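Local coordinates for protein endo-1,4-beta-xylanase (Uncultured bacterium, PDB 7AX7) that removes acetyl groups from acetylated xylan as the cobalt-using CE4 domain of a multidomain xylanase, at residues A[15-20]-A[160-165]; A[23-28]-A[32-37]; A[67-72]-A[79-84]; A[104-109]-A[116-121]. All blocks are in the same frame, centred on the assembly; numbering follows the deposited sequence.

In the fold
The four contacts sit round a NodB-type barrel whose cobalt(II) ion is bound by D12, H62 and H66. Contacts 1 and 2 share helix 16-28 and have centres about 9 Å apart; L165 of the first meets I24 and L25 of the second. Contacts 3 and 4, with centres about 12 Å apart, also touch, D68 and T70 lying against A105 and N107. The two pairs meet where F35 packs on I119 and L36 lies by T84. Measured from side chain to cobalt, I104 of contact 4 is about 7 Å away, M69 of contact 3 about 10 Å, F34 of contact 2 about 11 Å and T17 of contact 1 about 14 Å.

Contact 1 (A[15-20]-A[160-165]); sequences SSTTSD and QTVQAL
T17 and D20, one turn apart near the start of helix 16-28, meet V162 of helix 159-174 in a small helix-helix contact on the outer layer of the barrel, close to the capping box that starts the first helix. CG2 of V162 lies 3.5 Å from CG2 of T17, the closest touch of the pair, and the two side chains cross obliquely. D20 CB lies against both valine methyls, 3.9 Å from V162 CG1 and 4.0 Å from V162 CG2, offering the aspartate's aliphatic root. T17 divides its two branches: CG2 stands anti to the backbone N and faces the valine, while OG1, beside that N (chi1 -60°), bonds G157 N in the loop ahead of helix 159-174. The same threonine thus touches the second helix with carbon and ties down its approach with oxygen. V162 also packs on V21 and I24, which carries the apolar seam further along helix 16-28. At the helix start S15 N donates to T18 OG1 over 2.9 Å at a nearly straight 169°, and T18 N returns a long, weak bond of 3.5 Å to S15 OG. D154 accepts from T18 OG1, linking the cap to the residue just after strand 148-153. A reciprocal exchange of this kind between N-cap and N3 is the classical capping box, here opening the first outer helix of a NodB-fold deacetylase.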
loop_
_atom_site.group_PDB
_atom_site.type_symbol
_atom_site.label_atom_id
_atom_site.label_comp_id
_atom_site.label_asym_id
_atom_site.label_seq_id
_atom_site.Cartn_x
_atom_site.Cartn_y
_atom_site.Cartn_z
ATOM N N SER A 15 -11.052 -5.823 -0.044
ATOM C CA SER A 15 -12.490 -5.655 -0.157
ATOM C C SER A 15 -12.904 -6.138 -1.539
ATOM O O SER A 15 -12.064 -6.462 -2.386
ATOM C CB SER A 15 -12.911 -4.195 0.047
ATOM O OG SER A 15 -12.506 -3.397 -1.054
ATOM N N SER A 16 -14.217 -6.177 -1.774
ATOM C CA SER A 16 -14.681 -6.549 -3.104
ATOM C C SER A 16 -14.191 -5.546 -4.140
ATOM O O SER A 16 -13.949 -5.912 -5.293
ATOM C CB SER A 16 -16.209 -6.666 -3.125
ATOM O OG SER A 16 -16.811 -5.386 -3.101
ATOM N N THR A 17 -14.005 -4.286 -3.739
ATOM C CA THR A 17 -13.447 -3.304 -4.657
ATOM C C THR A 17 -12.047 -3.709 -5.099
ATOM O O THR A 17 -11.662 -3.484 -6.256
ATOM C CB THR A 17 -13.435 -1.923 -4.005
ATOM O OG1 THR A 17 -14.779 -1.543 -3.669
ATOM C CG2 THR A 17 -12.826 -0.889 -4.946
ATOM N N THR A 18 -11.274 -4.312 -4.189
ATOM C CA THR A 18 -9.950 -4.820 -4.542
ATOM C C THR A 18 -9.978 -5.615 -5.844
ATOM O O THR A 18 -9.077 -5.483 -6.679
ATOM C CB THR A 18 -9.396 -5.700 -3.419
ATOM O OG1 THR A 18 -9.321 -4.953 -2.198
ATOM C CG2 THR A 18 -8.000 -6.219 -3.797
ATOM N N SER A 19 -10.992 -6.471 -6.020
ATOM C CA SER A 19 -11.046 -7.309 -7.215
ATOM C C SER A 19 -11.105 -6.466 -8.481
ATOM O O SER A 19 -10.549 -6.849 -9.517
ATOM C CB SER A 19 -12.246 -8.252 -7.145
ATOM O OG SER A 19 -12.103 -9.138 -6.055
ATOM N N ASP A 20 -11.786 -5.319 -8.421
ATOM C CA ASP A 20 -11.834 -4.428 -9.577
ATOM C C ASP A 20 -10.483 -3.766 -9.812
ATOM O O ASP A 20 -10.084 -3.544 -10.963
ATOM C CB ASP A 20 -12.922 -3.371 -9.382
ATOM C CG ASP A 20 -14.314 -3.978 -9.253
ATOM O OD1 ASP A 20 -14.662 -4.879 -10.046
ATOM O OD2 ASP A 20 -15.058 -3.551 -8.352
ATOM N N GLN A 160 -14.553 5.355 -7.317
ATOM C CA GLN A 160 -13.987 6.469 -8.079
ATOM C C GLN A 160 -12.487 6.296 -8.298
ATOM O O GLN A 160 -11.939 6.805 -9.286
ATOM C CB GLN A 160 -14.293 7.792 -7.385
ATOM C CG GLN A 160 -15.757 8.201 -7.487
ATOM C CD GLN A 160 -16.079 9.437 -6.665
ATOM O OE1 GLN A 160 -16.047 9.406 -5.436
ATOM N NE2 GLN A 160 -16.391 10.528 -7.340
ATOM N N THR A 161 -11.806 5.585 -7.398
ATOM C CA THR A 161 -10.403 5.248 -7.639
ATOM C C THR A 161 -10.284 4.145 -8.676
ATOM O O THR A 161 -9.365 4.160 -9.507
ATOM C CB THR A 161 -9.730 4.846 -6.331
ATOM O OG1 THR A 161 -9.518 6.027 -5.542
ATOM C CG2 THR A 161 -8.386 4.130 -6.582
ATOM N N VAL A 162 -11.208 3.182 -8.651
ATOM C CA VAL A 162 -11.276 2.198 -9.727
ATOM C C VAL A 162 -11.445 2.890 -11.076
ATOM O O VAL A 162 -10.768 2.551 -12.054
ATOM C CB VAL A 162 -12.407 1.192 -9.455
ATOM C CG1 VAL A 162 -12.562 0.255 -10.639
ATOM C CG2 VAL A 162 -12.113 0.405 -8.163
ATOM N N GLN A 163 -12.342 3.878 -11.152
ATOM C CA GLN A 163 -12.521 4.609 -12.402
ATOM C C GLN A 163 -11.251 5.350 -12.800
ATOM O O GLN A 163 -10.917 5.430 -13.984
ATOM C CB GLN A 163 -13.688 5.593 -12.283
ATOM C CG GLN A 163 -15.050 4.948 -12.203
ATOM C CD GLN A 163 -16.144 5.958 -11.868
ATOM O OE1 GLN A 163 -16.291 6.385 -10.713
ATOM N NE2 GLN A 163 -16.904 6.355 -12.878
ATOM N N ALA A 164 -10.528 5.888 -11.817
ATOM C CA ALA A 164 -9.340 6.693 -12.088
ATOM C C ALA A 164 -8.143 5.850 -12.508
ATOM O O ALA A 164 -7.289 6.332 -13.253
ATOM C CB ALA A 164 -8.978 7.512 -10.850
ATOM N N LEU A 165 -8.063 4.601 -12.050
ATOM C CA LEU A 165 -6.820 3.849 -12.191
ATOM C C LEU A 165 -6.369 3.640 -13.643
ATOM O O LEU A 165 -5.155 3.730 -13.901
ATOM C CB LEU A 165 -6.965 2.511 -11.455
ATOM C CG LEU A 165 -5.690 1.673 -11.332
ATOM C CD1 LEU A 165 -4.590 2.442 -10.604
ATOM C CD2 LEU A 165 -5.975 0.361 -10.624
#

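Contact 2 (A[23-28]-A[32-37]); sequences DILERY and ATFFLI
L25 on the inner face of helix 16-28 rests a single methyl, CD1, against both A32 and F34. That methyl is the tight part of the contact: it lies 3.7 Å from A32 CB and 3.8 Å from F34 CZ, with CE1 of F34 at 4.1 Å. It comes to the phenylalanine at the ring edge, near the ring plane, and the two side chains approach from opposite directions. An extended leucine makes this reach possible, since CG is anti to the carbonyl carbon and CD1 continues straight on (chi2 178°). Helix and strand are consecutive members of the beta-alpha-beta unit formed by strand 4-11, helix 16-28 and strand 33-36, the repeating step of the NodB barrel. The F34 ring also meets the ring of F10 on strand 4-11, their planes only about 15° apart. On the far side of the helix the character changes to charge and solvent. D23 OD1 and E26 OE1 both form salt bridges with R51 NH2 of helix 46-54, joining neighbouring outer helices. R27, exposed, folds its guanidinium back along its own helix, with I24 CA 4.2 Å above one face of the group.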
loop_
_atom_site.group_PDB
_atom_site.type_symbol
_atom_site.label_atom_id
_atom_site.label_comp_id
_atom_site.label_asym_id
_atom_site.label_seq_id
_atom_site.Cartn_x
_atom_site.Cartn_y
_atom_site.Cartn_z
ATOM N N ASP A 23 -8.397 -6.481 -11.537
ATOM C CA ASP A 23 -8.755 -6.608 -12.945
ATOM C C ASP A 23 -7.983 -5.608 -13.788
ATOM O O ASP A 23 -7.463 -5.950 -14.855
ATOM C CB ASP A 23 -10.259 -6.400 -13.134
ATOM C CG ASP A 23 -11.092 -7.549 -12.590
ATOM O OD1 ASP A 23 -10.527 -8.626 -12.291
ATOM O OD2 ASP A 23 -12.319 -7.362 -12.459
ATOM N N ILE A 24 -7.881 -4.367 -13.303
ATOM C CA ILE A 24 -7.201 -3.316 -14.054
ATOM C C ILE A 24 -5.689 -3.539 -14.040
ATOM O O ILE A 24 -5.019 -3.442 -15.077
ATOM C CB ILE A 24 -7.584 -1.938 -13.483
ATOM C CG1 ILE A 24 -9.061 -1.638 -13.772
ATOM C CG2 ILE A 24 -6.651 -0.844 -14.007
ATOM C CD1 ILE A 24 -9.652 -0.550 -12.859
ATOM N N LEU A 25 -5.125 -3.825 -12.866
ATOM C CA LEU A 25 -3.699 -4.120 -12.794
ATOM C C LEU A 25 -3.335 -5.276 -13.716
ATOM O O LEU A 25 -2.321 -5.220 -14.421
ATOM C CB LEU A 25 -3.291 -4.431 -11.352
ATOM C CG LEU A 25 -3.468 -3.324 -10.298
ATOM C CD1 LEU A 25 -3.049 -3.846 -8.935
ATOM C CD2 LEU A 25 -2.671 -2.060 -10.662
ATOM N N GLU A 26 -4.155 -6.326 -13.740
ATOM C CA GLU A 26 -3.868 -7.457 -14.620
ATOM C C GLU A 26 -3.928 -7.041 -16.083
ATOM O O GLU A 26 -3.080 -7.448 -16.889
ATOM C CB GLU A 26 -4.848 -8.599 -14.350
ATOM C CG GLU A 26 -4.636 -9.842 -15.212
ATOM C CD GLU A 26 -5.610 -10.965 -14.856
ATOM O OE1 GLU A 26 -6.726 -10.656 -14.380
ATOM O OE2 GLU A 26 -5.261 -12.153 -15.046
ATOM N N ARG A 27 -4.928 -6.231 -16.443
ATOM C CA ARG A 27 -5.089 -5.802 -17.829
ATOM C C ARG A 27 -3.834 -5.103 -18.332
ATOM O O ARG A 27 -3.400 -5.333 -19.464
ATOM C CB ARG A 27 -6.318 -4.891 -17.937
ATOM C CG ARG A 27 -6.681 -4.371 -19.328
ATOM C CD ARG A 27 -7.721 -3.232 -19.214
ATOM N NE ARG A 27 -8.797 -3.581 -18.285
ATOM C CZ ARG A 27 -9.549 -2.708 -17.616
ATOM N NH1 ARG A 27 -9.367 -1.395 -17.748
ATOM N NH2 ARG A 27 -10.489 -3.159 -16.803
ATOM N N TYR A 28 -3.233 -4.245 -17.500
ATOM C CA TYR A 28 -2.042 -3.482 -17.860
ATOM C C TYR A 28 -0.730 -4.177 -17.486
ATOM O O TYR A 28 0.343 -3.607 -17.719
ATOM C CB TYR A 28 -2.097 -2.091 -17.205
ATOM C CG TYR A 28 -3.084 -1.154 -17.874
ATOM C CD1 TYR A 28 -2.730 -0.437 -19.021
ATOM C CD2 TYR A 28 -4.373 -1.006 -17.377
ATOM C CE1 TYR A 28 -3.642 0.420 -19.643
ATOM C CE2 TYR A 28 -5.289 -0.159 -17.990
ATOM C CZ TYR A 28 -4.923 0.544 -19.117
ATOM O OH TYR A 28 -5.846 1.382 -19.708
ATOM N N ALA A 32 1.302 -3.986 -7.836
ATOM C CA ALA A 32 1.094 -2.965 -6.816
ATOM C C ALA A 32 1.331 -3.593 -5.452
ATOM O O ALA A 32 1.566 -4.798 -5.332
ATOM C CB ALA A 32 -0.312 -2.358 -6.900
ATOM N N THR A 33 1.269 -2.761 -4.417
ATOM C CA THR A 33 1.427 -3.196 -3.034
ATOM C C THR A 33 0.151 -2.869 -2.273
ATOM O O THR A 33 -0.356 -1.747 -2.364
ATOM C CB THR A 33 2.634 -2.504 -2.373
ATOM O OG1 THR A 33 3.792 -2.695 -3.189
ATOM C CG2 THR A 33 2.905 -3.054 -0.962
ATOM N N PHE A 34 -0.366 -3.843 -1.528
ATOM C CA PHE A 34 -1.610 -3.695 -0.775
ATOM C C PHE A 34 -1.296 -3.805 0.709
ATOM O O PHE A 34 -0.906 -4.877 1.192
ATOM C CB PHE A 34 -2.637 -4.747 -1.197
ATOM C CG PHE A 34 -3.104 -4.589 -2.613
ATOM C CD1 PHE A 34 -2.399 -5.169 -3.667
ATOM C CD2 PHE A 34 -4.237 -3.842 -2.898
ATOM C CE1 PHE A 34 -2.828 -5.008 -4.983
ATOM C CE2 PHE A 34 -4.677 -3.680 -4.202
ATOM C CZ PHE A 34 -3.970 -4.257 -5.251
ATOM N N PHE A 35 -1.479 -2.693 1.419
ATOM C CA PHE A 35 -1.336 -2.647 2.867
ATOM C C PHE A 35 -2.674 -3.050 3.474
ATOM O O PHE A 35 -3.654 -2.292 3.418
ATOM C CB PHE A 35 -0.893 -1.252 3.308
ATOM C CG PHE A 35 0.520 -0.915 2.905
ATOM C CD1 PHE A 35 0.812 -0.526 1.609
ATOM C CD2 PHE A 35 1.558 -0.992 3.830
ATOM C CE1 PHE A 35 2.125 -0.217 1.227
ATOM C CE2 PHE A 35 2.878 -0.686 3.461
ATOM C CZ PHE A 35 3.160 -0.303 2.152
ATOM N N LEU A 36 -2.719 -4.249 4.036
ATOM C CA LEU A 36 -3.979 -4.846 4.430
ATOM C C LEU A 36 -4.285 -4.559 5.891
ATOM O O LEU A 36 -3.390 -4.484 6.741
ATOM C CB LEU A 36 -3.964 -6.359 4.202
ATOM C CG LEU A 36 -3.530 -6.895 2.829
ATOM C CD1 LEU A 36 -3.576 -8.420 2.845
ATOM C CD2 LEU A 36 -4.400 -6.346 1.720
ATOM N N ILE A 37 -5.574 -4.410 6.169
ATOM C CA ILE A 37 -6.092 -4.380 7.529
ATOM C C ILE A 37 -6.285 -5.822 7.983
ATOM O O ILE A 37 -6.988 -6.599 7.329
ATOM C CB ILE A 37 -7.407 -3.587 7.591
ATOM C CG1 ILE A 37 -7.160 -2.143 7.135
ATOM C CG2 ILE A 37 -8.013 -3.653 8.998
ATOM C CD1 ILE A 37 -8.411 -1.280 7.055
#

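Contact 3 (A[67-72]-A[79-84]); sequences QDMTNM and NEMEWT
E80 is a buried carboxylate whose stem is touched by the methyls of M72 and, less closely, M69 while its oxygens grip the metal-binding loop. That loop carries the His-Ser-Tyr-Thr-His sequence, the H(S/T)xxH motif of family 4 esterases, whose H62 and H66 bind the cobalt ion. E80 OE1 accepts from Y64 N and OE2 bonds T65 OG1, so the glutamate of helix 74-92 can brace the segment between the two histidines as a second-shell residue. A bend at chi2 (-111°) swings the carboxylate to the loop. Water 1 adds a bridge, receiving Q67 N at 2.9 Å and giving a weak bond to E80 OE1. The Q67 and E80 side chains cross at about a right angle, their amide and carboxylate planes 35° apart; Q67 NE2 stands 4.2 Å from E80 OE2, and both atoms bond T65 OG1. Below the polar end, M72 CE packs 3.6 Å from E80 CG. M69 CE is 4.3 Å from E80 CB and equally far from M81 SD. Further along, the loop holds its own shape with an Asx turn: D68 OD1 takes T70 N at 3.0 Å and, from the same face of the carboxylate, T70 OG1 at 2.7 Å.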
loop_
_atom_site.group_PDB
_atom_site.type_symbol
_atom_site.label_atom_id
_atom_site.label_comp_id
_atom_site.label_asym_id
_atom_site.label_seq_id
_atom_site.Cartn_x
_atom_site.Cartn_y
_atom_site.Cartn_z
ATOM N N GLN A 67 -7.056 1.379 13.869
ATOM C CA GLN A 67 -7.319 2.500 14.758
ATOM C C GLN A 67 -6.112 3.430 14.772
ATOM O O GLN A 67 -5.037 3.093 14.271
ATOM C CB GLN A 67 -7.652 2.019 16.172
ATOM C CG GLN A 67 -8.931 1.187 16.242
ATOM C CD GLN A 67 -9.184 0.622 17.635
ATOM O OE1 GLN A 67 -10.044 1.115 18.363
ATOM N NE2 GLN A 67 -8.424 -0.408 18.011
ATOM N N ASP A 68 -6.311 4.623 15.335
ATOM C CA ASP A 68 -5.219 5.569 15.535
ATOM C C ASP A 68 -4.269 4.996 16.578
ATOM O O ASP A 68 -4.589 4.956 17.771
ATOM C CB ASP A 68 -5.763 6.927 15.970
ATOM C CG ASP A 68 -4.678 7.986 16.083
ATOM O OD1 ASP A 68 -3.503 7.631 16.279
ATOM O OD2 ASP A 68 -4.999 9.181 15.979
ATOM N N MET A 69 -3.109 4.534 16.133
ATOM C CA MET A 69 -2.213 3.807 17.024
ATOM C C MET A 69 -1.362 4.730 17.894
ATOM O O MET A 69 -0.610 4.234 18.742
ATOM C CB MET A 69 -1.339 2.849 16.199
ATOM C CG MET A 69 -2.179 1.859 15.359
ATOM S SD MET A 69 -1.271 0.743 14.258
ATOM C CE MET A 69 -0.363 -0.287 15.412
ATOM N N THR A 70 -1.475 6.051 17.729
ATOM C CA THR A 70 -0.869 6.943 18.710
ATOM C C THR A 70 -1.617 6.917 20.038
ATOM O O THR A 70 -1.098 7.417 21.040
ATOM C CB THR A 70 -0.781 8.389 18.180
ATOM O OG1 THR A 70 -2.087 8.980 18.098
ATOM C CG2 THR A 70 -0.122 8.422 16.810
ATOM N N ASN A 71 -2.801 6.307 20.088
ATOM C CA ASN A 71 -3.551 6.197 21.332
ATOM C C ASN A 71 -3.495 4.791 21.925
ATOM O O ASN A 71 -4.349 4.433 22.743
ATOM C CB ASN A 71 -4.992 6.650 21.098
ATOM C CG ASN A 71 -5.061 8.028 20.447
ATOM O OD1 ASN A 71 -5.762 8.238 19.456
ATOM N ND2 ASN A 71 -4.311 8.958 20.989
ATOM N N MET A 72 -2.486 4.000 21.554
ATOM C CA MET A 72 -2.387 2.599 21.950
ATOM C C MET A 72 -1.138 2.345 22.786
ATOM O O MET A 72 -0.095 2.977 22.592
ATOM C CB MET A 72 -2.351 1.667 20.725
ATOM C CG MET A 72 -3.686 1.408 20.070
ATOM S SD MET A 72 -3.588 0.202 18.710
ATOM C CE MET A 72 -2.595 -1.049 19.441
ATOM N N ASN A 79 0.826 -6.478 19.498
ATOM C CA ASN A 79 -0.165 -7.496 19.162
ATOM C C ASN A 79 -0.794 -7.223 17.799
ATOM O O ASN A 79 -0.938 -8.137 16.980
ATOM C CB ASN A 79 -1.247 -7.574 20.241
ATOM C CG ASN A 79 -0.732 -8.155 21.538
ATOM O OD1 ASN A 79 0.357 -8.728 21.580
ATOM N ND2 ASN A 79 -1.515 -8.013 22.611
ATOM N N GLU A 80 -1.179 -5.969 17.541
ATOM C CA GLU A 80 -1.750 -5.629 16.240
ATOM C C GLU A 80 -0.816 -6.045 15.103
ATOM O O GLU A 80 -1.244 -6.670 14.128
ATOM C CB GLU A 80 -2.053 -4.131 16.170
ATOM C CG GLU A 80 -3.219 -3.688 17.054
ATOM C CD GLU A 80 -4.446 -3.264 16.264
ATOM O OE1 GLU A 80 -4.339 -3.019 15.044
ATOM O OE2 GLU A 80 -5.525 -3.163 16.875
ATOM N N MET A 81 0.474 -5.722 15.221
ATOM C CA MET A 81 1.422 -6.052 14.157
ATOM C C MET A 81 1.588 -7.564 14.007
ATOM O O MET A 81 1.488 -8.107 12.896
ATOM C CB MET A 81 2.765 -5.383 14.436
ATOM C CG MET A 81 2.682 -3.862 14.562
ATOM S SD MET A 81 1.997 -3.087 13.086
ATOM C CE MET A 81 3.275 -3.589 11.909
ATOM N N GLU A 82 1.841 -8.264 15.112
ATOM C CA GLU A 82 2.029 -9.712 15.038
ATOM C C GLU A 82 0.799 -10.414 14.468
ATOM O O GLU A 82 0.919 -11.302 13.619
ATOM C CB GLU A 82 2.373 -10.263 16.421
ATOM C CG GLU A 82 3.699 -9.733 16.939
ATOM C CD GLU A 82 3.906 -9.971 18.425
ATOM O OE1 GLU A 82 3.193 -10.822 19.003
ATOM O OE2 GLU A 82 4.786 -9.294 19.007
ATOM N N TRP A 83 -0.393 -10.042 14.933
ATOM C CA TRP A 83 -1.595 -10.692 14.428
ATOM C C TRP A 83 -1.812 -10.409 12.948
ATOM O O TRP A 83 -2.330 -11.268 12.229
ATOM C CB TRP A 83 -2.812 -10.244 15.227
ATOM C CG TRP A 83 -2.736 -10.627 16.662
ATOM C CD1 TRP A 83 -2.048 -11.679 17.196
ATOM C CD2 TRP A 83 -3.339 -9.938 17.762
ATOM N NE1 TRP A 83 -2.201 -11.699 18.561
ATOM C CE2 TRP A 83 -2.986 -10.640 18.938
ATOM C CE3 TRP A 83 -4.146 -8.795 17.870
ATOM C CZ2 TRP A 83 -3.406 -10.236 20.209
ATOM C CZ3 TRP A 83 -4.569 -8.394 19.137
ATOM C CH2 TRP A 83 -4.198 -9.117 20.286
ATOM N N THR A 84 -1.433 -9.218 12.470
ATOM C CA THR A 84 -1.617 -8.920 11.054
ATOM C C THR A 84 -0.644 -9.722 10.198
ATOM O O THR A 84 -1.037 -10.311 9.184
ATOM C CB THR A 84 -1.455 -7.419 10.802
ATOM O OG1 THR A 84 -2.465 -6.709 11.527
ATOM C CG2 THR A 84 -1.593 -7.108 9.303
HETATM O O HOH W 1 -4.766 -0.189 14.855
#

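Contact 4 (A[104-109]-A[116-121]); sequences IAVNNT and YPFIQG
I104 and Q120 make the closest part of this contact, an aliphatic branch laid against an amide chain. CG2 of I104 lies 3.6 Å from Q120 OE1 and 3.8 Å from Q120 CD, while CD1 of I104 reaches Q120 CG at 4.1 Å; the two side chains cross at about a right angle. Q120 can pass across both branches because its CG is anti to the backbone N (chi1 179°) and the chain runs straight on to the amide. Replacing Q120 by alanine would probably uncover the CG2 and CD1 methyls of I104 and set that side chain freer to turn. I104 directly follows the Arg-Pro-Pro-Tyr sequence that family 4 esterases use as their third motif, and its side chain is about 4 Å from a bound acetate, probably a crystallisation component that may nevertheless mark the pocket, and about 7 Å from the cobalt ion. The I104 end of the contact thus lies near the metal site, between the loop ahead of helix 108-113 and strand 118-123 of the NodB barrel. The aromatic part is looser. V106 CG1 comes to the edge of the F118 ring, near its plane, 4.3 Å from CD2 of F118. Other rings enclose F118 further: F99 meets it edge-to-face and Y111 with planes about 30° apart. Hydrogen bonding works on each segment separately. N107 is the N-cap of helix 108-113 and its OD1 accepts from M110 N, whereas Q120 O receives R100 NH2.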
loop_
_atom_site.group_PDB
_atom_site.type_symbol
_atom_site.label_atom_id
_atom_site.label_comp_id
_atom_site.label_asym_id
_atom_site.label_seq_id
_atom_site.Cartn_x
_atom_site.Cartn_y
_atom_site.Cartn_z
ATOM N N ILE A 104 -1.852 7.759 8.790
ATOM C CA ILE A 104 -0.505 8.303 8.879
ATOM C C ILE A 104 -0.369 9.000 10.229
ATOM O O ILE A 104 0.201 10.093 10.325
ATOM C CB ILE A 104 -0.205 9.264 7.713
ATOM C CG1 ILE A 104 -0.711 8.688 6.388
ATOM C CG2 ILE A 104 1.293 9.543 7.631
ATOM C CD1 ILE A 104 0.042 7.448 5.919
ATOM N N ALA A 105 -0.925 8.394 11.272
ATOM C CA ALA A 105 -0.756 8.874 12.639
ATOM C C ALA A 105 0.342 8.043 13.293
ATOM O O ALA A 105 0.172 6.836 13.507
ATOM C CB ALA A 105 -2.066 8.782 13.422
ATOM N N VAL A 106 1.465 8.689 13.611
ATOM C CA VAL A 106 2.631 8.011 14.167
ATOM C C VAL A 106 3.194 8.843 15.311
ATOM O O VAL A 106 3.238 10.076 15.227
ATOM C CB VAL A 106 3.717 7.781 13.095
ATOM C CG1 VAL A 106 3.103 7.197 11.833
ATOM C CG2 VAL A 106 4.409 9.080 12.787
ATOM N N ASN A 107 3.641 8.163 16.373
ATOM C CA ASN A 107 4.291 8.792 17.523
ATOM C C ASN A 107 5.506 7.952 17.931
ATOM O O ASN A 107 5.809 6.920 17.321
ATOM C CB ASN A 107 3.303 8.970 18.694
ATOM C CG ASN A 107 2.823 7.646 19.269
ATOM O OD1 ASN A 107 3.169 6.577 18.764
ATOM N ND2 ASN A 107 2.025 7.710 20.333
ATOM N N ASN A 108 6.203 8.392 18.985
ATOM C CA ASN A 108 7.405 7.684 19.429
ATOM C C ASN A 108 7.097 6.236 19.796
ATOM O O ASN A 108 7.872 5.328 19.481
ATOM C CB ASN A 108 8.044 8.386 20.637
ATOM C CG ASN A 108 8.603 9.755 20.309
ATOM O OD1 ASN A 108 8.741 10.594 21.198
ATOM N ND2 ASN A 108 8.921 9.994 19.040
ATOM N N THR A 109 5.988 6.010 20.502
ATOM C CA THR A 109 5.672 4.661 20.963
ATOM C C THR A 109 5.560 3.686 19.793
ATOM O O THR A 109 6.096 2.574 19.855
ATOM C CB THR A 109 4.391 4.700 21.799
ATOM O OG1 THR A 109 4.593 5.594 22.897
ATOM C CG2 THR A 109 4.030 3.316 22.347
ATOM N N TYR A 116 8.960 -3.128 11.397
ATOM C CA TYR A 116 8.990 -3.012 9.955
ATOM C C TYR A 116 9.294 -1.579 9.546
ATOM O O TYR A 116 8.991 -0.636 10.287
ATOM C CB TYR A 116 7.648 -3.435 9.340
ATOM C CG TYR A 116 7.221 -4.846 9.661
ATOM C CD1 TYR A 116 7.814 -5.932 9.026
ATOM C CD2 TYR A 116 6.205 -5.090 10.576
ATOM C CE1 TYR A 116 7.419 -7.222 9.299
ATOM C CE2 TYR A 116 5.798 -6.383 10.860
ATOM C CZ TYR A 116 6.403 -7.440 10.219
ATOM O OH TYR A 116 6.004 -8.723 10.511
ATOM N N PRO A 117 9.884 -1.373 8.367
ATOM C CA PRO A 117 9.996 -0.007 7.838
ATOM C C PRO A 117 8.620 0.631 7.683
ATOM O O PRO A 117 7.662 -0.003 7.223
ATOM C CB PRO A 117 10.682 -0.202 6.479
ATOM C CG PRO A 117 11.349 -1.556 6.567
ATOM C CD PRO A 117 10.468 -2.378 7.459
ATOM N N PHE A 118 8.539 1.903 8.067
ATOM C CA PHE A 118 7.326 2.699 7.920
ATOM C C PHE A 118 7.248 3.293 6.514
ATOM O O PHE A 118 8.219 3.880 6.026
ATOM C CB PHE A 118 7.304 3.839 8.947
ATOM C CG PHE A 118 6.988 3.404 10.368
ATOM C CD1 PHE A 118 7.760 2.445 11.012
ATOM C CD2 PHE A 118 5.930 3.986 11.061
ATOM C CE1 PHE A 118 7.478 2.059 12.318
ATOM C CE2 PHE A 118 5.639 3.605 12.363
ATOM C CZ PHE A 118 6.422 2.642 12.992
ATOM N N ILE A 119 6.074 3.200 5.894
ATOM C CA ILE A 119 5.840 3.751 4.564
ATOM C C ILE A 119 4.752 4.811 4.650
ATOM O O ILE A 119 3.699 4.582 5.251
ATOM C CB ILE A 119 5.449 2.657 3.555
ATOM C CG1 ILE A 119 6.576 1.623 3.431
ATOM C CG2 ILE A 119 5.110 3.288 2.207
ATOM C CD1 ILE A 119 7.922 2.216 3.030
ATOM N N GLN A 120 5.014 5.977 4.069
ATOM C CA GLN A 120 3.946 6.947 3.870
ATOM C C GLN A 120 3.608 7.047 2.381
ATOM O O GLN A 120 2.679 6.390 1.913
ATOM C CB GLN A 120 4.341 8.312 4.435
ATOM C CG GLN A 120 3.270 9.372 4.242
ATOM C CD GLN A 120 3.660 10.701 4.840
ATOM O OE1 GLN A 120 4.252 10.764 5.919
ATOM N NE2 GLN A 120 3.346 11.775 4.134
ATOM N N GLY A 121 4.367 7.844 1.622
ATOM C CA GLY A 121 4.068 8.053 0.214
ATOM C C GLY A 121 3.199 9.280 0.022
ATOM O O GLY A 121 2.755 9.925 0.974
#